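Local coordinates for protein ralf, proline/betaine transporter (PDB 4D7Q) that probably acts as a guanine-nucleotide exchange factor, here as a chimera joining a Legionella Sec7 domain to the capping domain of Rickettsia RalF, at residues L106-D114 / Q281-F292. The protein carries 2 engineered substitutions. Sequence-based numbering, arbitrary orientation.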
ATOM      1  N   LEU A 106       1.769   7.172  -3.515  1.00 20.21           N
ATOM      2  CA  LEU A 106       1.921   6.028  -2.659  1.00 20.16           C
ATOM      3  C   LEU A 106       0.606   5.475  -2.137  1.00 24.76           C
ATOM      4  O   LEU A 106      -0.286   6.212  -1.836  1.00 23.56           O
ATOM      5  CB  LEU A 106       2.857   6.319  -1.504  1.00 19.71           C
ATOM      6  CG  LEU A 106       4.292   6.697  -1.796  1.00 23.55           C
ATOM      7  CD1 LEU A 106       4.973   7.325  -0.627  1.00 22.80           C
ATOM      8  CD2 LEU A 106       5.065   5.477  -2.216  1.00 23.05           C
ATOM      9  N   PRO A 107       0.500   4.167  -2.049  1.00 23.35           N
ATOM     10  CA  PRO A 107      -0.769   3.559  -1.585  1.00 23.06           C
ATOM     11  C   PRO A 107      -0.983   3.817  -0.092  1.00 27.46           C
ATOM     12  O   PRO A 107      -0.011   4.082   0.645  1.00 24.80           O
ATOM     13  CB  PRO A 107      -0.579   2.059  -1.875  1.00 24.27           C
ATOM     14  CG  PRO A 107       0.879   1.844  -1.898  1.00 28.24           C
ATOM     15  CD  PRO A 107       1.514   3.135  -2.376  1.00 24.37           C
ATOM     16  N   GLY A 108      -2.251   3.760   0.318  1.00 24.54           N
ATOM     17  CA  GLY A 108      -2.656   3.958   1.707  1.00 23.99           C
ATOM     18  C   GLY A 108      -2.939   2.659   2.437  1.00 26.04           C
ATOM     19  O   GLY A 108      -3.501   2.678   3.530  1.00 25.27           O
ATOM     20  N   GLU A 109      -2.584   1.519   1.816  1.00 20.92           N
ATOM     21  CA  GLU A 109      -2.747   0.175   2.387  1.00 20.39           C
ATOM     22  C   GLU A 109      -1.388  -0.325   2.832  1.00 23.11           C
ATOM     23  O   GLU A 109      -0.411  -0.160   2.094  1.00 21.47           O
ATOM     24  CB  GLU A 109      -3.379  -0.788   1.382  1.00 20.49           C
ATOM     25  CG  GLU A 109      -4.828  -0.443   1.096  1.00 21.25           C
ATOM     26  CD  GLU A 109      -5.350  -1.150  -0.129  1.00 27.69           C
ATOM     27  OE1 GLU A 109      -5.443  -2.399  -0.115  1.00 30.93           O
ATOM     28  OE2 GLU A 109      -5.562  -0.455  -1.144  1.00 32.95           O
ATOM     29  N   ALA A 110      -1.301  -0.844   4.074  1.00 19.74           N
ATOM     30  CA  ALA A 110      -0.028  -1.261   4.666  1.00 19.44           C
ATOM     31  C   ALA A 110       0.730  -2.305   3.830  1.00 23.08           C
ATOM     32  O   ALA A 110       1.934  -2.158   3.629  1.00 20.65           O
ATOM     33  CB  ALA A 110      -0.246  -1.791   6.068  1.00 19.99           C
ATOM     34  N   GLN A 111       0.043  -3.368   3.393  1.00 19.73           N
ATOM     35  CA  GLN A 111       0.703  -4.450   2.626  1.00 21.01           C
ATOM     36  C   GLN A 111       1.264  -3.965   1.309  1.00 24.84           C
ATOM     37  O   GLN A 111       2.309  -4.455   0.875  1.00 25.29           O
ATOM     38  CB  GLN A 111      -0.256  -5.611   2.368  1.00 22.34           C
ATOM     39  CG  GLN A 111      -0.719  -6.361   3.608  1.00 25.08           C
ATOM     40  CD  GLN A 111      -1.526  -7.542   3.133  1.00 49.30           C
ATOM     41  OE1 GLN A 111      -1.051  -8.369   2.353  1.00 57.85           O
ATOM     42  NE2 GLN A 111      -2.794  -7.566   3.456  1.00 34.69           N
ATOM     43  N   LYS A 112       0.582  -2.970   0.696  1.00 20.97           N
ATOM     44  CA  LYS A 112       0.993  -2.320  -0.544  1.00 19.46           C
ATOM     45  C   LYS A 112       2.240  -1.454  -0.311  1.00 23.44           C
ATOM     46  O   LYS A 112       3.222  -1.591  -1.045  1.00 22.53           O
ATOM     47  CB  LYS A 112      -0.169  -1.527  -1.149  1.00 20.18           C
ATOM     48  CG  LYS A 112      -1.266  -2.437  -1.688  1.00 25.57           C
ATOM     49  CD  LYS A 112      -2.349  -1.699  -2.420  1.00 26.01           C
ATOM     50  CE  LYS A 112      -3.314  -2.705  -3.010  1.00 24.62           C
ATOM     51  NZ  LYS A 112      -4.581  -2.037  -3.350  1.00 23.64           N
ATOM     52  N   ILE A 113       2.241  -0.598   0.724  1.00 20.20           N
ATOM     53  CA  ILE A 113       3.446   0.230   1.009  1.00 20.36           C
ATOM     54  C   ILE A 113       4.656  -0.676   1.371  1.00 22.17           C
ATOM     55  O   ILE A 113       5.799  -0.364   1.023  1.00 20.77           O
ATOM     56  CB  ILE A 113       3.196   1.396   2.043  1.00 23.55           C
ATOM     57  CG1 ILE A 113       4.284   2.514   1.945  1.00 25.81           C
ATOM     58  CG2 ILE A 113       3.109   0.897   3.489  1.00 21.01           C
ATOM     59  CD1 ILE A 113       4.086   3.505   0.847  1.00 29.08           C
ATOM     60  N   ASP A 114       4.376  -1.800   2.057  1.00 18.68           N
ATOM     61  CA  ASP A 114       5.349  -2.804   2.454  1.00 18.11           C
ATOM     62  C   ASP A 114       6.011  -3.410   1.203  1.00 23.20           C
ATOM     63  O   ASP A 114       7.235  -3.500   1.140  1.00 22.47           O
ATOM     64  CB  ASP A 114       4.658  -3.901   3.261  1.00 20.76           C
ATOM     65  CG  ASP A 114       5.606  -4.793   4.019  1.00 30.66           C
ATOM     66  OD1 ASP A 114       6.696  -4.333   4.364  1.00 34.64           O
ATOM     67  OD2 ASP A 114       5.241  -5.929   4.293  1.00 33.15           O
ATOM     68  N   GLN A 281      -9.741  -4.226   6.098  1.00 22.70           N
ATOM     69  CA  GLN A 281      -8.414  -3.843   6.595  1.00 21.46           C
ATOM     70  C   GLN A 281      -8.645  -2.840   7.711  1.00 24.70           C
ATOM     71  O   GLN A 281      -9.321  -1.833   7.493  1.00 23.59           O
ATOM     72  CB  GLN A 281      -7.562  -3.225   5.512  1.00 21.74           C
ATOM     73  CG  GLN A 281      -7.213  -4.172   4.364  1.00 25.86           C
ATOM     74  CD  GLN A 281      -6.515  -3.377   3.297  1.00 35.26           C
ATOM     75  OE1 GLN A 281      -5.540  -2.676   3.562  1.00 28.74           O
ATOM     76  NE2 GLN A 281      -7.041  -3.404   2.088  1.00 26.08           N
ATOM     77  N   VAL A 282      -8.145  -3.167   8.921  1.00 22.69           N
ATOM     78  CA  VAL A 282      -8.282  -2.388  10.160  1.00 21.81           C
ATOM     79  C   VAL A 282      -6.953  -1.669  10.480  1.00 25.32           C
ATOM     80  O   VAL A 282      -5.908  -2.315  10.612  1.00 24.01           O
ATOM     81  CB  VAL A 282      -8.754  -3.258  11.371  1.00 24.99           C
ATOM     82  CG1 VAL A 282      -8.810  -2.424  12.673  1.00 24.47           C
ATOM     83  CG2 VAL A 282     -10.118  -3.918  11.096  1.00 24.44           C
ATOM     84  N   TYR A 283      -7.040  -0.345  10.670  1.00 21.52           N
ATOM     85  CA  TYR A 283      -5.937   0.549  11.025  1.00 20.54           C
ATOM     86  C   TYR A 283      -6.278   1.348  12.229  1.00 27.66           C
ATOM     87  O   TYR A 283      -7.343   1.965  12.288  1.00 30.27           O
ATOM     88  CB  TYR A 283      -5.629   1.536   9.892  1.00 20.90           C
ATOM     89  CG  TYR A 283      -5.187   0.863   8.620  1.00 22.65           C
ATOM     90  CD1 TYR A 283      -6.121   0.340   7.722  1.00 23.92           C
ATOM     91  CD2 TYR A 283      -3.838   0.722   8.317  1.00 22.38           C
ATOM     92  CE1 TYR A 283      -5.718  -0.326   6.572  1.00 22.27           C
ATOM     93  CE2 TYR A 283      -3.426   0.102   7.144  1.00 22.86           C
ATOM     94  CZ  TYR A 283      -4.371  -0.410   6.269  1.00 27.18           C
ATOM     95  OH  TYR A 283      -3.961  -1.058   5.137  1.00 27.08           O
ATOM     96  N   LYS A 284      -5.378   1.365  13.190  1.00 24.16           N
ATOM     97  CA  LYS A 284      -5.564   2.168  14.397  1.00 24.44           C
ATOM     98  C   LYS A 284      -4.217   2.847  14.723  1.00 26.45           C
ATOM     99  O   LYS A 284      -3.172   2.196  14.531  1.00 23.75           O
ATOM    100  CB  LYS A 284      -6.044   1.309  15.586  1.00 27.26           C
ATOM    101  CG  LYS A 284      -7.455   0.713  15.424  1.00 30.94           C
ATOM    102  CD  LYS A 284      -8.090   0.291  16.747  1.00 45.37           C
ATOM    103  CE  LYS A 284      -7.385  -0.879  17.393  1.00 63.76           C
ATOM    104  NZ  LYS A 284      -7.660  -0.947  18.854  1.00 77.63           N
ATOM    105  N   PRO A 285      -4.219   4.133  15.169  1.00 22.68           N
ATOM    106  CA  PRO A 285      -2.947   4.802  15.544  1.00 23.17           C
ATOM    107  C   PRO A 285      -2.044   3.918  16.396  1.00 27.39           C
ATOM    108  O   PRO A 285      -2.488   3.302  17.362  1.00 27.17           O
ATOM    109  CB  PRO A 285      -3.412   6.056  16.309  1.00 24.61           C
ATOM    110  CG  PRO A 285      -4.712   6.369  15.677  1.00 27.79           C
ATOM    111  CD  PRO A 285      -5.370   5.030  15.423  1.00 23.63           C
ATOM    112  N   SER A 286      -0.799   3.812  15.971  1.00 23.27           N
ATOM    113  CA  SER A 286       0.175   2.977  16.607  1.00 22.63           C
ATOM    114  C   SER A 286       1.471   3.745  16.894  1.00 24.62           C
ATOM    115  O   SER A 286       1.608   4.857  16.527  1.00 23.41           O
ATOM    116  CB  SER A 286       0.457   1.773  15.715  1.00 24.40           C
ATOM    117  OG  SER A 286      -0.660   0.960  15.607  1.00 31.06           O
ATOM    118  N   ILE A 287       2.411   3.102  17.548  1.00 21.06           N
ATOM    119  CA  ILE A 287       3.626   3.753  17.949  1.00 20.95           C
ATOM    120  C   ILE A 287       4.377   4.497  16.829  1.00 24.71           C
ATOM    121  O   ILE A 287       4.730   5.601  17.009  1.00 24.30           O
ATOM    122  CB  ILE A 287       4.553   2.842  18.773  1.00 22.24           C
ATOM    123  CG1 ILE A 287       5.653   3.671  19.438  1.00 22.16           C
ATOM    124  CG2 ILE A 287       5.114   1.718  17.934  1.00 20.48           C
ATOM    125  CD1 ILE A 287       6.506   2.948  20.427  1.00 18.31           C
ATOM    126  N   PHE A 288       4.600   3.858  15.697  1.00 22.90           N
ATOM    127  CA  PHE A 288       5.343   4.430  14.581  1.00 21.69           C
ATOM    128  C   PHE A 288       4.542   4.724  13.299  1.00 24.72           C
ATOM    129  O   PHE A 288       5.090   4.772  12.250  1.00 24.27           O
ATOM    130  CB  PHE A 288       6.516   3.538  14.226  1.00 22.74           C
ATOM    131  CG  PHE A 288       7.446   3.255  15.369  1.00 24.84           C
ATOM    132  CD1 PHE A 288       7.949   4.266  16.132  1.00 28.78           C
ATOM    133  CD2 PHE A 288       7.817   1.969  15.649  1.00 26.30           C
ATOM    134  CE1 PHE A 288       8.785   3.991  17.175  1.00 30.47           C
ATOM    135  CE2 PHE A 288       8.638   1.686  16.679  1.00 30.51           C
ATOM    136  CZ  PHE A 288       9.141   2.703  17.440  1.00 29.78           C
ATOM    137  N   SER A 289       3.249   4.937  13.418  1.00 20.46           N
ATOM    138  CA  SER A 289       2.368   5.010  12.276  1.00 18.37           C
ATOM    139  C   SER A 289       1.869   6.379  11.785  1.00 23.17           C
ATOM    140  O   SER A 289       1.208   6.452  10.784  1.00 22.63           O
ATOM    141  CB  SER A 289       1.189   4.093  12.503  1.00 17.42           C
ATOM    142  OG  SER A 289       0.376   4.501  13.536  1.00 23.24           O
ATOM    143  N   ARG A 290       2.154   7.437  12.513  1.00 20.25           N
ATOM    144  CA  ARG A 290       1.524   8.704  12.251  1.00 20.35           C
ATOM    145  C   ARG A 290       1.800   9.223  10.858  1.00 22.58           C
ATOM    146  O   ARG A 290       0.954   9.795  10.238  1.00 21.46           O
ATOM    147  CB  ARG A 290       1.902   9.742  13.305  1.00 22.66           C
ATOM    148  CG  ARG A 290       0.961  10.901  13.450  1.00 23.04           C
ATOM    149  CD  ARG A 290       1.203  11.796  14.644  1.00 24.64           C
ATOM    150  NE  ARG A 290       2.473  11.611  15.299  1.00 22.52           N
ATOM    151  CZ  ARG A 290       3.630  12.043  14.844  1.00 29.40           C
ATOM    152  NH1 ARG A 290       3.712  12.741  13.742  1.00 18.88           N
ATOM    153  NH2 ARG A 290       4.714  11.792  15.529  1.00 24.06           N
ATOM    154  N   TRP A 291       2.992   8.990  10.357  1.00 20.63           N
ATOM    155  CA  TRP A 291       3.257   9.575   9.048  1.00 20.31           C
ATOM    156  C   TRP A 291       2.455   8.874   7.958  1.00 23.01           C
ATOM    157  O   TRP A 291       2.186   9.450   6.903  1.00 22.76           O
ATOM    158  CB  TRP A 291       4.751   9.511   8.726  1.00 18.48           C
ATOM    159  CG  TRP A 291       5.302   8.118   8.706  1.00 19.35           C
ATOM    160  CD1 TRP A 291       6.003   7.500   9.700  1.00 21.77           C
ATOM    161  CD2 TRP A 291       5.195   7.168   7.639  1.00 19.58           C
ATOM    162  NE1 TRP A 291       6.341   6.224   9.318  1.00 21.68           N
ATOM    163  CE2 TRP A 291       5.856   5.996   8.056  1.00 23.33           C
ATOM    164  CE3 TRP A 291       4.605   7.195   6.371  1.00 21.46           C
ATOM    165  CZ2 TRP A 291       5.943   4.861   7.253  1.00 23.80           C
ATOM    166  CZ3 TRP A 291       4.693   6.067   5.574  1.00 22.86           C
ATOM    167  CH2 TRP A 291       5.358   4.917   6.018  1.00 23.75           C
ATOM    168  N   PHE A 292       2.075   7.627   8.218  1.00 19.66           N
ATOM    169  CA  PHE A 292       1.298   6.841   7.254  1.00 20.47           C
ATOM    170  C   PHE A 292      -0.195   7.007   7.431  1.00 25.08           C
ATOM    171  O   PHE A 292      -0.927   7.113   6.449  1.00 23.29           O
ATOM    172  CB  PHE A 292       1.647   5.342   7.397  1.00 21.47           C
ATOM    173  CG  PHE A 292       1.001   4.449   6.360  1.00 23.41           C
ATOM    174  CD1 PHE A 292       1.456   4.439   5.037  1.00 24.77           C
ATOM    175  CD2 PHE A 292      -0.089   3.650   6.688  1.00 23.79           C
ATOM    176  CE1 PHE A 292       0.850   3.615   4.081  1.00 23.55           C
ATOM    177  CE2 PHE A 292      -0.672   2.811   5.732  1.00 25.03           C
ATOM    178  CZ  PHE A 292      -0.188   2.791   4.446  1.00 21.82           C
TER
HETATM  179  O   HOH W   1      -2.791  -3.845   3.788  1.00 31.80           O
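The backbones of 106-114 and 281-292 stay well apart, Gly108 and Phe292 coming closest with CA atoms 7.4 Å from each other; side chains, mostly from 281-292, bridge the gap to the loop before helix 110-127 and to its first turn. Tyr283 reaches that turn with its hydroxyl: Ala110 N donates to Tyr283 OH over 2.9 Å at 163°, arriving at the ring edge and in its plane. Tyr283 OH also donates a hydrogen bond to Gln281 OE1, 2.8 Å away and in the plane of that carbonyl. Gln281 in turn crosses Glu109 at about a right angle, and its NE2 donates to Glu109 OE1 (2.9 Å), meeting the carboxylate from above, 44° out of plane; the bonds at OE1 and NE2 together orient the amide. The other oxygen, Glu109 OE2, takes a salt bridge from Lys112 NZ; the carboxylate is thus gripped from both domains. One water joins the two segments again, accepting from Gln111 N and donating to Gln281 OE1.

Since 106-114 belongs to the Legionella Sec7 domain and 281-292 to the Rickettsia capping domain, the contact is an interface of the engineered fusion, with strand 277-283 of the capping domain's antiparallel sheet facing the N-terminus of a Sec7 helix and Glu109 at its N-cap.

Beside the polar cluster Phe292, with CG anti to its backbone N (chi1 -174°), pushes its far rim against the loop: CZ lies 3.4 Å from Gly108 C, and CE1 meets Ile113 CG2 at 3.6 Å. Pro107 O, buried here without a polar partner, sits 3.6 Å from Phe292 CE1, while Gly108 O is bound by Lys298, which also makes a cation-pi contact with Tyr283.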